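Local coordinates for divalent cation tolerance protein (Thermus thermophilus, PDB 1NZA) that is thought to help the cell resist heavy metals, as a cytoplasmic homotrimeric CutA protein that probably binds copper, at residues V23-A28 / K68-A73; S39-R42 / V47-D50; T17-L22 / A29-V34; E13-I18 / L53-K58. One frame throughout, in Å; residues are numbered along the deposited sequence.

Contact 1 of 4, residues V23-A28 / K68-A73; sequences VEERLA and KERVKA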
loop_
_atom_site.group_PDB
_atom_site.type_symbol
_atom_site.label_atom_id
_atom_site.label_comp_id
_atom_site.label_asym_id
_atom_site.label_seq_id
_atom_site.Cartn_x
_atom_site.Cartn_y
_atom_site.Cartn_z
ATOM N N VAL A 23 13.997 11.914 -4.274
ATOM C CA VAL A 23 14.602 11.320 -5.455
ATOM C C VAL A 23 15.855 12.089 -5.883
ATOM O O VAL A 23 16.876 11.483 -6.220
ATOM C CB VAL A 23 13.604 11.261 -6.633
ATOM C CG1 VAL A 23 14.257 10.607 -7.840
ATOM C CG2 VAL A 23 12.365 10.468 -6.217
ATOM N N GLU A 24 15.784 13.417 -5.863
ATOM C CA GLU A 24 16.933 14.238 -6.245
ATOM C C GLU A 24 18.137 13.892 -5.371
ATOM O O GLU A 24 19.251 13.718 -5.864
ATOM C CB GLU A 24 16.628 15.733 -6.070
ATOM C CG GLU A 24 15.502 16.286 -6.926
ATOM C CD GLU A 24 15.289 17.779 -6.707
ATOM O OE1 GLU A 24 15.269 18.221 -5.535
ATOM O OE2 GLU A 24 15.135 18.512 -7.710
ATOM N N GLU A 25 17.892 13.796 -4.069
ATOM C CA GLU A 25 18.939 13.510 -3.096
ATOM C C GLU A 25 19.299 12.038 -2.957
ATOM O O GLU A 25 19.967 11.643 -2.000
ATOM C CB GLU A 25 18.531 14.080 -1.740
ATOM C CG GLU A 25 18.482 15.601 -1.729
ATOM C CD GLU A 25 17.924 16.166 -0.439
ATOM O OE1 GLU A 25 18.336 15.703 0.646
ATOM O OE2 GLU A 25 17.079 17.084 -0.511
ATOM N N ARG A 26 18.861 11.235 -3.919
ATOM C CA ARG A 26 19.134 9.801 -3.931
ATOM C C ARG A 26 18.781 9.084 -2.629
ATOM O O ARG A 26 19.478 8.156 -2.213
ATOM C CB ARG A 26 20.606 9.541 -4.276
ATOM C CG ARG A 26 21.069 10.178 -5.580
ATOM C CD ARG A 26 22.465 9.695 -5.962
ATOM N NE ARG A 26 22.434 8.396 -6.628
ATOM C CZ ARG A 26 22.256 8.232 -7.937
ATOM N NH1 ARG A 26 22.099 9.287 -8.726
ATOM N NH2 ARG A 26 22.228 7.012 -8.458
ATOM N N LEU A 27 17.703 9.514 -1.983
ATOM C CA LEU A 27 17.263 8.869 -0.751
ATOM C C LEU A 27 16.136 7.909 -1.106
ATOM O O LEU A 27 15.618 7.182 -0.254
ATOM C CB LEU A 27 16.781 9.908 0.263
ATOM C CG LEU A 27 17.870 10.832 0.819
ATOM C CD1 LEU A 27 17.255 11.801 1.805
ATOM C CD2 LEU A 27 18.961 9.998 1.489
ATOM N N ALA A 28 15.769 7.920 -2.381
ATOM C CA ALA A 28 14.719 7.060 -2.908
ATOM C C ALA A 28 14.915 7.036 -4.419
ATOM O O ALA A 28 15.390 8.015 -4.999
ATOM C CB ALA A 28 13.348 7.618 -2.552
ATOM N N LYS A 68 14.164 9.965 6.846
ATOM C CA LYS A 68 13.353 10.509 7.930
ATOM C C LYS A 68 13.734 11.952 8.231
ATOM O O LYS A 68 12.865 12.804 8.407
ATOM C CB LYS A 68 13.505 9.689 9.212
ATOM C CG LYS A 68 12.732 8.383 9.227
ATOM C CD LYS A 68 12.633 7.825 10.646
ATOM C CE LYS A 68 14.011 7.596 11.255
ATOM N NZ LYS A 68 13.929 7.076 12.650
ATOM N N GLU A 69 15.036 12.218 8.306
ATOM C CA GLU A 69 15.523 13.565 8.589
ATOM C C GLU A 69 15.032 14.571 7.561
ATOM O O GLU A 69 14.525 15.634 7.914
ATOM C CB GLU A 69 17.054 13.592 8.626
ATOM C CG GLU A 69 17.651 13.135 9.943
ATOM C CD GLU A 69 19.166 13.232 9.958
ATOM O OE1 GLU A 69 19.700 14.316 9.632
ATOM O OE2 GLU A 69 19.823 12.227 10.301
ATOM N N ARG A 70 15.186 14.237 6.288
ATOM C CA ARG A 70 14.758 15.134 5.227
ATOM C C ARG A 70 13.242 15.314 5.242
ATOM O O ARG A 70 12.744 16.419 5.043
ATOM C CB ARG A 70 15.220 14.604 3.867
ATOM C CG ARG A 70 16.729 14.393 3.763
ATOM C CD ARG A 70 17.518 15.696 3.918
ATOM N NE ARG A 70 17.325 16.601 2.786
ATOM C CZ ARG A 70 16.765 17.805 2.874
ATOM N NH1 ARG A 70 16.336 18.257 4.048
ATOM N NH2 ARG A 70 16.638 18.559 1.789
ATOM N N VAL A 71 12.504 14.236 5.489
ATOM C CA VAL A 71 11.048 14.329 5.517
ATOM C C VAL A 71 10.542 15.210 6.657
ATOM O O VAL A 71 9.650 16.033 6.459
ATOM C CB VAL A 71 10.398 12.935 5.634
ATOM C CG1 VAL A 71 8.885 13.080 5.783
ATOM C CG2 VAL A 71 10.727 12.110 4.404
ATOM N N LYS A 72 11.104 15.041 7.849
ATOM C CA LYS A 72 10.680 15.849 8.985
ATOM C C LYS A 72 10.940 17.328 8.713
ATOM O O LYS A 72 10.165 18.188 9.128
ATOM C CB LYS A 72 11.411 15.408 10.253
ATOM C CG LYS A 72 11.008 14.022 10.725
ATOM C CD LYS A 72 11.828 13.582 11.922
ATOM C CE LYS A 72 11.460 12.166 12.330
ATOM N NZ LYS A 72 12.340 11.658 13.416
ATOM N N ALA A 73 12.026 17.613 7.998
ATOM C CA ALA A 73 12.400 18.984 7.664
ATOM C C ALA A 73 11.433 19.618 6.667
ATOM O O ALA A 73 10.988 20.752 6.853
ATOM C CB ALA A 73 13.815 19.015 7.098
#

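Contact 2 of 4, residues S39-R42 / V47-D50; sequences SIYR and VVED. With NA (sodium ion), chain C.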
loop_
_atom_site.group_PDB
_atom_site.type_symbol
_atom_site.label_atom_id
_atom_site.label_comp_id
_atom_site.label_asym_id
_atom_site.label_seq_id
_atom_site.Cartn_x
_atom_site.Cartn_y
_atom_site.Cartn_z
ATOM N N SER A 39 -8.376 11.019 5.710
ATOM C CA SER A 39 -7.710 10.390 6.839
ATOM C C SER A 39 -8.481 10.643 8.123
ATOM O O SER A 39 -8.893 11.767 8.412
ATOM C CB SER A 39 -6.278 10.904 6.956
ATOM O OG SER A 39 -5.555 10.605 5.771
ATOM N N ILE A 40 -8.689 9.574 8.884
ATOM C CA ILE A 40 -9.421 9.658 10.140
ATOM C C ILE A 40 -8.500 9.117 11.228
ATOM O O ILE A 40 -8.109 7.949 11.197
ATOM C CB ILE A 40 -10.729 8.833 10.059
ATOM C CG1 ILE A 40 -11.611 9.388 8.929
ATOM C CG2 ILE A 40 -11.481 8.898 11.378
ATOM C CD1 ILE A 40 -12.899 8.624 8.703
ATOM N N TYR A 41 -8.135 9.974 12.177
ATOM C CA TYR A 41 -7.237 9.561 13.246
ATOM C C TYR A 41 -7.588 10.136 14.608
ATOM O O TYR A 41 -8.412 11.037 14.727
ATOM C CB TYR A 41 -5.793 9.934 12.895
ATOM C CG TYR A 41 -5.593 11.370 12.472
ATOM C CD1 TYR A 41 -5.974 11.807 11.198
ATOM C CD2 TYR A 41 -5.012 12.294 13.338
ATOM C CE1 TYR A 41 -5.778 13.129 10.801
ATOM C CE2 TYR A 41 -4.810 13.617 12.955
ATOM C CZ TYR A 41 -5.195 14.029 11.684
ATOM O OH TYR A 41 -4.996 15.335 11.303
ATOM N N ARG A 42 -6.950 9.603 15.642
ATOM C CA ARG A 42 -7.205 10.074 16.994
ATOM C C ARG A 42 -6.253 11.192 17.385
ATOM O O ARG A 42 -5.052 11.130 17.120
ATOM C CB ARG A 42 -7.078 8.923 17.989
ATOM C CG ARG A 42 -7.207 9.351 19.436
ATOM C CD ARG A 42 -7.348 8.149 20.339
ATOM N NE ARG A 42 -8.592 7.431 20.077
ATOM C CZ ARG A 42 -9.803 7.932 20.291
ATOM N NH1 ARG A 42 -9.943 9.158 20.775
ATOM N NH2 ARG A 42 -10.880 7.208 20.015
ATOM N N VAL A 47 -11.670 11.908 17.621
ATOM C CA VAL A 47 -11.503 11.387 16.267
ATOM C C VAL A 47 -11.653 12.537 15.270
ATOM O O VAL A 47 -12.745 13.092 15.121
ATOM C CB VAL A 47 -12.562 10.303 15.963
ATOM C CG1 VAL A 47 -12.351 9.739 14.569
ATOM C CG2 VAL A 47 -12.481 9.193 16.999
ATOM N N VAL A 48 -10.558 12.895 14.598
ATOM C CA VAL A 48 -10.573 13.989 13.627
ATOM C C VAL A 48 -10.373 13.507 12.194
ATOM O O VAL A 48 -9.983 12.365 11.960
ATOM C CB VAL A 48 -9.491 15.037 13.949
ATOM C CG1 VAL A 48 -9.746 15.628 15.326
ATOM C CG2 VAL A 48 -8.113 14.404 13.883
ATOM N N GLU A 49 -10.622 14.397 11.240
ATOM C CA GLU A 49 -10.505 14.052 9.827
ATOM C C GLU A 49 -9.634 15.041 9.067
ATOM O O GLU A 49 -9.534 16.208 9.440
ATOM C CB GLU A 49 -11.904 14.016 9.215
ATOM C CG GLU A 49 -11.977 13.466 7.814
ATOM C CD GLU A 49 -13.406 13.229 7.387
ATOM O OE1 GLU A 49 -14.177 12.676 8.202
ATOM O OE2 GLU A 49 -13.757 13.585 6.246
ATOM N N ASP A 50 -9.008 14.575 7.991
ATOM C CA ASP A 50 -8.157 15.439 7.195
ATOM C C ASP A 50 -8.136 14.956 5.747
ATOM O O ASP A 50 -8.500 13.820 5.466
ATOM C CB ASP A 50 -6.739 15.433 7.776
ATOM C CG ASP A 50 -5.892 16.547 7.240
ATOM O OD1 ASP A 50 -6.473 17.461 6.632
ATOM O OD2 ASP A 50 -4.659 16.531 7.432
HETATM NA NA NA C . -5.732 19.411 5.870
HETATM O O HOH W 1 -3.516 14.822 9.038
HETATM O O HOH W 2 -7.456 17.534 10.932
HETATM O O HOH W 3 -3.571 18.894 6.772
HETATM O O HOH W 4 -4.969 18.712 3.749
#

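Contact 3 of 4, residues T17-L22 / A29-V34; sequences TIAKAL and ACVNIV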
loop_
_atom_site.group_PDB
_atom_site.type_symbol
_atom_site.label_atom_id
_atom_site.label_comp_id
_atom_site.label_asym_id
_atom_site.label_seq_id
_atom_site.Cartn_x
_atom_site.Cartn_y
_atom_site.Cartn_z
ATOM N N THR A 17 7.025 18.342 -3.492
ATOM C CA THR A 17 8.278 18.838 -2.928
ATOM C C THR A 17 9.039 17.691 -2.261
ATOM O O THR A 17 10.243 17.510 -2.483
ATOM C CB THR A 17 8.019 19.929 -1.881
ATOM O OG1 THR A 17 7.312 21.015 -2.493
ATOM C CG2 THR A 17 9.332 20.438 -1.300
ATOM N N ILE A 18 8.338 16.911 -1.441
ATOM C CA ILE A 18 8.983 15.785 -0.770
ATOM C C ILE A 18 9.396 14.696 -1.755
ATOM O O ILE A 18 10.503 14.153 -1.669
ATOM C CB ILE A 18 8.068 15.201 0.328
ATOM C CG1 ILE A 18 8.001 16.177 1.504
ATOM C CG2 ILE A 18 8.584 13.848 0.795
ATOM C CD1 ILE A 18 7.028 15.762 2.588
ATOM N N ALA A 19 8.524 14.376 -2.705
ATOM C CA ALA A 19 8.859 13.351 -3.688
ATOM C C ALA A 19 10.108 13.747 -4.469
ATOM O O ALA A 19 11.023 12.943 -4.641
ATOM C CB ALA A 19 7.689 13.131 -4.651
ATOM N N LYS A 20 10.150 14.994 -4.933
ATOM C CA LYS A 20 11.297 15.457 -5.703
ATOM C C LYS A 20 12.565 15.504 -4.864
ATOM O O LYS A 20 13.627 15.064 -5.306
ATOM C CB LYS A 20 11.015 16.838 -6.303
ATOM C CG LYS A 20 9.956 16.824 -7.388
ATOM C CD LYS A 20 9.943 18.129 -8.170
ATOM C CE LYS A 20 9.603 19.317 -7.289
ATOM N NZ LYS A 20 9.553 20.577 -8.082
ATOM N N ALA A 21 12.454 16.032 -3.652
ATOM C CA ALA A 21 13.607 16.133 -2.764
ATOM C C ALA A 21 14.222 14.763 -2.477
ATOM O O ALA A 21 15.439 14.600 -2.538
ATOM C CB ALA A 21 13.204 16.811 -1.467
ATOM N N LEU A 22 13.386 13.773 -2.179
ATOM C CA LEU A 22 13.896 12.437 -1.890
ATOM C C LEU A 22 14.588 11.788 -3.090
ATOM O O LEU A 22 15.656 11.184 -2.949
ATOM C CB LEU A 22 12.760 11.542 -1.381
ATOM C CG LEU A 22 12.204 11.996 -0.032
ATOM C CD1 LEU A 22 11.032 11.126 0.381
ATOM C CD2 LEU A 22 13.319 11.933 1.009
ATOM N N ALA A 29 14.568 5.922 -5.054
ATOM C CA ALA A 29 14.727 5.791 -6.494
ATOM C C ALA A 29 13.430 6.149 -7.200
ATOM O O ALA A 29 13.430 6.601 -8.345
ATOM C CB ALA A 29 15.115 4.368 -6.850
ATOM N N CYS A 30 12.323 5.943 -6.499
ATOM C CA CYS A 30 11.010 6.218 -7.068
ATOM C C CYS A 30 10.028 6.618 -5.986
ATOM O O CYS A 30 10.123 6.157 -4.847
ATOM C CB CYS A 30 10.502 4.965 -7.777
ATOM S SG CYS A 30 8.834 5.095 -8.461
ATOM N N VAL A 31 9.087 7.488 -6.336
ATOM C CA VAL A 31 8.060 7.903 -5.389
ATOM C C VAL A 31 6.738 8.005 -6.135
ATOM O O VAL A 31 6.664 8.662 -7.176
ATOM C CB VAL A 31 8.367 9.278 -4.760
ATOM C CG1 VAL A 31 7.213 9.703 -3.872
ATOM C CG2 VAL A 31 9.652 9.211 -3.943
ATOM N N ASN A 32 5.706 7.338 -5.619
ATOM C CA ASN A 32 4.378 7.387 -6.234
ATOM C C ASN A 32 3.497 8.266 -5.359
ATOM O O ASN A 32 3.492 8.112 -4.139
ATOM C CB ASN A 32 3.720 6.002 -6.283
ATOM C CG ASN A 32 4.550 4.972 -7.007
ATOM O OD1 ASN A 32 4.744 3.865 -6.503
ATOM N ND2 ASN A 32 5.030 5.315 -8.198
ATOM N N ILE A 33 2.746 9.171 -5.981
ATOM C CA ILE A 33 1.837 10.040 -5.243
ATOM C C ILE A 33 0.408 9.630 -5.561
ATOM O O ILE A 33 0.005 9.627 -6.728
ATOM C CB ILE A 33 2.019 11.518 -5.643
ATOM C CG1 ILE A 33 3.457 11.959 -5.344
ATOM C CG2 ILE A 33 0.987 12.396 -4.902
ATOM C CD1 ILE A 33 3.776 13.371 -5.824
ATOM N N VAL A 34 -0.346 9.264 -4.525
ATOM C CA VAL A 34 -1.747 8.871 -4.688
ATOM C C VAL A 34 -2.597 9.987 -4.080
ATOM O O VAL A 34 -2.586 10.205 -2.879
ATOM C CB VAL A 34 -2.038 7.555 -3.958
ATOM C CG1 VAL A 34 -3.489 7.153 -4.184
ATOM C CG2 VAL A 34 -1.085 6.468 -4.442
#

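Contact 4 of 4, residues E13-I18 / L53-K58; sequences EVARTI and LLLLVK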
loop_
_atom_site.group_PDB
_atom_site.type_symbol
_atom_site.label_atom_id
_atom_site.label_comp_id
_atom_site.label_asym_id
_atom_site.label_seq_id
_atom_site.Cartn_x
_atom_site.Cartn_y
_atom_site.Cartn_z
ATOM N N GLU A 13 1.230 20.189 -3.152
ATOM C CA GLU A 13 2.447 20.988 -3.079
ATOM C C GLU A 13 3.521 20.274 -2.269
ATOM O O GLU A 13 4.645 20.089 -2.740
ATOM C CB GLU A 13 2.141 22.346 -2.430
ATOM C CG GLU A 13 3.369 23.203 -2.120
ATOM C CD GLU A 13 4.105 23.660 -3.365
ATOM O OE1 GLU A 13 3.483 24.334 -4.216
ATOM O OE2 GLU A 13 5.310 23.350 -3.496
ATOM N N VAL A 14 3.175 19.892 -1.042
ATOM C CA VAL A 14 4.115 19.195 -0.168
ATOM C C VAL A 14 4.452 17.828 -0.748
ATOM O O VAL A 14 5.601 17.389 -0.716
ATOM C CB VAL A 14 3.528 19.009 1.254
ATOM C CG1 VAL A 14 4.407 18.065 2.066
ATOM C CG2 VAL A 14 3.428 20.357 1.951
ATOM N N ALA A 15 3.440 17.152 -1.282
ATOM C CA ALA A 15 3.651 15.841 -1.869
ATOM C C ALA A 15 4.762 15.890 -2.915
ATOM O O ALA A 15 5.711 15.114 -2.864
ATOM C CB ALA A 15 2.350 15.336 -2.495
ATOM N N ARG A 16 4.648 16.814 -3.862
ATOM C CA ARG A 16 5.641 16.945 -4.920
ATOM C C ARG A 16 7.012 17.388 -4.418
ATOM O O ARG A 16 8.039 16.874 -4.867
ATOM C CB ARG A 16 5.132 17.921 -5.986
ATOM C CG ARG A 16 3.904 17.412 -6.718
ATOM C CD ARG A 16 3.478 18.384 -7.803
ATOM N NE ARG A 16 4.498 18.505 -8.846
ATOM C CZ ARG A 16 4.724 17.590 -9.783
ATOM N NH1 ARG A 16 5.679 17.788 -10.685
ATOM N NH2 ARG A 16 3.991 16.485 -9.832
ATOM N N THR A 17 7.025 18.342 -3.492
ATOM C CA THR A 17 8.278 18.838 -2.928
ATOM C C THR A 17 9.039 17.691 -2.261
ATOM O O THR A 17 10.243 17.510 -2.483
ATOM C CB THR A 17 8.019 19.929 -1.881
ATOM O OG1 THR A 17 7.312 21.015 -2.493
ATOM C CG2 THR A 17 9.332 20.438 -1.300
ATOM N N ILE A 18 8.338 16.911 -1.441
ATOM C CA ILE A 18 8.983 15.785 -0.770
ATOM C C ILE A 18 9.396 14.696 -1.755
ATOM O O ILE A 18 10.503 14.153 -1.669
ATOM C CB ILE A 18 8.068 15.201 0.328
ATOM C CG1 ILE A 18 8.001 16.177 1.504
ATOM C CG2 ILE A 18 8.584 13.848 0.795
ATOM C CD1 ILE A 18 7.028 15.762 2.588
ATOM N N LEU A 53 -2.703 13.155 0.789
ATOM C CA LEU A 53 -2.187 12.444 -0.367
ATOM C C LEU A 53 -1.201 11.455 0.215
ATOM O O LEU A 53 -0.580 11.721 1.250
ATOM C CB LEU A 53 -1.466 13.371 -1.338
ATOM C CG LEU A 53 -2.350 14.365 -2.087
ATOM C CD1 LEU A 53 -2.524 15.632 -1.276
ATOM C CD2 LEU A 53 -1.707 14.670 -3.423
ATOM N N LEU A 54 -1.066 10.313 -0.445
ATOM C CA LEU A 54 -0.170 9.269 0.023
ATOM C C LEU A 54 1.064 9.191 -0.847
ATOM O O LEU A 54 0.971 9.251 -2.065
ATOM C CB LEU A 54 -0.886 7.914 -0.013
ATOM C CG LEU A 54 -0.085 6.647 0.317
ATOM C CD1 LEU A 54 0.258 6.622 1.797
ATOM C CD2 LEU A 54 -0.903 5.417 -0.044
ATOM N N LEU A 55 2.227 9.063 -0.221
ATOM C CA LEU A 55 3.460 8.908 -0.981
ATOM C C LEU A 55 3.929 7.474 -0.736
ATOM O O LEU A 55 3.978 7.035 0.417
ATOM C CB LEU A 55 4.560 9.852 -0.485
ATOM C CG LEU A 55 4.342 11.366 -0.386
ATOM C CD1 LEU A 55 5.700 12.043 -0.351
ATOM C CD2 LEU A 55 3.542 11.878 -1.556
ATOM N N LEU A 56 4.217 6.740 -1.809
ATOM C CA LEU A 56 4.750 5.374 -1.696
ATOM C C LEU A 56 6.190 5.543 -2.157
ATOM O O LEU A 56 6.445 5.797 -3.335
ATOM C CB LEU A 56 4.015 4.400 -2.621
ATOM C CG LEU A 56 2.522 4.171 -2.379
ATOM C CD1 LEU A 56 2.003 3.071 -3.303
ATOM C CD2 LEU A 56 2.307 3.773 -0.951
ATOM N N VAL A 57 7.128 5.405 -1.224
ATOM C CA VAL A 57 8.547 5.609 -1.511
ATOM C C VAL A 57 9.374 4.328 -1.582
ATOM O O VAL A 57 9.412 3.562 -0.624
ATOM C CB VAL A 57 9.174 6.519 -0.433
ATOM C CG1 VAL A 57 10.592 6.910 -0.836
ATOM C CG2 VAL A 57 8.302 7.757 -0.228
ATOM N N LYS A 58 10.044 4.110 -2.712
ATOM C CA LYS A 58 10.888 2.925 -2.895
ATOM C C LYS A 58 12.306 3.286 -2.450
ATOM O O LYS A 58 12.998 4.052 -3.120
ATOM C CB LYS A 58 10.898 2.512 -4.365
ATOM C CG LYS A 58 9.537 2.601 -5.039
ATOM C CD LYS A 58 8.494 1.736 -4.355
ATOM C CE LYS A 58 7.100 2.223 -4.708
ATOM N NZ LYS A 58 6.968 2.455 -6.182
#

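Contact 1 of 4, residues V23-A28 / K68-A73
The shortest polar bond runs from Arg70 NE to Glu25 OE1 at 2.5 Å, almost straight with 169° at the hydrogen. A second bond beside it joins Arg70 NH2 to Glu25 OE2 at 2.8 Å. The guanidinium thus presents its NE side edge-on, one nitrogen to each carboxylate oxygen, and both oxygens receive it on their syn lone pairs. With the two planes only 21° apart, this paired salt bridge fixes the rotation of both groups. Arginine suits the place because the N-H bonds of NE and NH2 leave one edge of the guanidinium side by side, matching the spacing of the two carboxylate oxygens. Its chain does not run straight: bends at chi2 and chi3 swing the guanidinium round to the carboxylate, while Glu25 reaches out straight from its CG. Next to the salt bridge, Leu27 brings its CD1 against Arg70 CG at 3.3 Å, so the aliphatic part of the arginine rests on a buried leucine. Both Glu25 and Leu27 belong to the Schellman motif that ends helix 12-24: Arg26 turns to positive phi, its N bonding Val23 O at 3.0 Å, and Leu27 N returns to Leu22 O. The contact therefore ties the C-terminal end of helix 12-24 to the side of helix 64-74, while Leu27 O accepts a bond from Thr59 OG1 where strand 47-60 ends.

Contact 2 of 4, residues S39-R42 / V47-D50
Strands 39-42 and 47-50 run antiparallel with a marked twist, 150° between their directions, and Ser39-Asp50 and Tyr41-Val48 form the hydrogen-bonded pairs. Val48 N gives Tyr41 O a bond of 2.8 Å, and Tyr41 N returns one of 3.0 Å to Val48 O. Above this pair the tyrosine ring takes the Val48 CG2 methyl on one face, 3.7 Å from the ring centroid and 18° off the normal, a CH-pi contact. Tyr41 CG stands between its own backbone N and carbonyl carbon (chi1 51°), which lays the ring across the neighbouring strand, where its edge meets Asp50 CB. Valine, branched at CB, can set one methyl over the ring close to its own strand, and beta-branched residues suit extended backbone. Beyond the ring, Tyr41 OH donates to a water that in turn donates to Asp50 OD2. A sodium ion is coordinated by Asp50 OD1 at 2.2 Å. One of the ion's waters donates to OD2, so the ion takes one oxygen and water the other, which limits the rotation of the carboxylate. On the other face Ile40 CG2 presses tightly on Val47 CG1, 3.4 Å away. There too Glu49 makes a salt bridge with Arg16 of the third subunit. This is a two-stranded beta hairpin whose first strand, through Ser39 to Tyr41, also pairs antiparallel with a strand of the third subunit, continuing the sheet across the CutA trimer.

Contact 3 of 4, residues T17-L22 / A29-V34
Val31 meets Ala19 with every carbon of its side chain. Its CB lies 3.9 Å from Ala19 CB, and from there the two branches part. CG1, placed opposite the backbone N (chi1 176°), makes the closest approach, 3.5 Å from Ala19 CB and 4.0 Å from Ala19 CA, so this methyl slides along the root of the alanine. CG2 goes to the other side and comes within 4.0 Å of Ala19 O, a van der Waals neighbour of the helix backbone. At Ala19 the helix comes directly onto the strand: Ala19 CA and Val31 CA are only 5.8 Å apart. Alanine suits such a place: its single methyl lets helix and strand come so near, and a beta-branched valine is broad enough to pack against it close to its own backbone. Two residues on, Ile33 stretches its chain (chi2 175°) and touches the same Ala19 CB with CD1 at 4.1 Å. The alanine methyl is therefore met from two points of the strand, and no hydrogen bond crosses between the two segments. Cys30 and Asn32, alternating with these residues, point away from the helix, and Asn32 OD1 accepts a bond from Lys58. Helix 12-24 thereby lies over strand 30-42 at the margin of this chain's sheet; Ile40 of the second subunit packs on Ala19 as well, and Ile33 continues onto Leu53 and Leu55 of strand 47-60.

Contact 4 of 4, residues E13-I18 / L53-K58
No ring or other flat side chain takes part where Ala15 and Ile18 meet Leu55; the flat group that matters beside them is the peptide carbonyl of Glu13. Thr17 N at 3.0 Å and Thr17 OG1 at 2.8 Å reach Glu13 O from opposite faces, the first as a normal helical bond and the hydroxyl from above the carbonyl plane, 37° out of it. A threonine on the outer side of a helix can satisfy its hydroxyl in this way, within its own helix. The contact itself is apolar and is carried by the fork of Leu55. One prong, CD2, lies against Ala15 CB at 3.8 Å. The other, CD1, meets Ile18 CG2 at 3.6 Å and also approaches Ala15 O, so the leucine fits between two residues one helical turn apart. Ile18 offers that methyl because CG2 is the branch set opposite its backbone N, and the two side chains cross at about a right angle. Leu53 adds a lighter touch, its CD2 at 4.2 Å from Ala15 CB. A small alanine lets the helix settle on the strand, whereas the long leucines rise to meet it. The segment axes pass 9.1 Å apart and run nearly parallel, at 13°. Val9 of strand 2-9 packs on both Ala15 and Leu53. A helix laid over an inner strand of an antiparallel sheet with strand order 2-3-1-4 is part of the ferredoxin-like alpha/beta sandwich, consistent with the GlnB-like clan.

In the fold
After strand 2-9 the chain enters helix 12-24, from which contacts 4, 3 and 1 set out in turn, the first two sharing Thr17 and Ile18. Contact 3 closes first, bringing strand 30-42 back under the helix. Contact 2 then closes the short hairpin between that strand and strand 47-60, far out from the body of the chain. Contact 4 follows, and contact 1 closes last with helix 64-74. Contact 2 therefore falls within the spans of both contacts 4 and 1, while contact 1 crosses contacts 3 and 4. Contacts 3 and 4 seat helix 12-24 on two neighbouring strands, contact 2 pairs those strands, and contact 1 ties the end of that helix to helix 64-74.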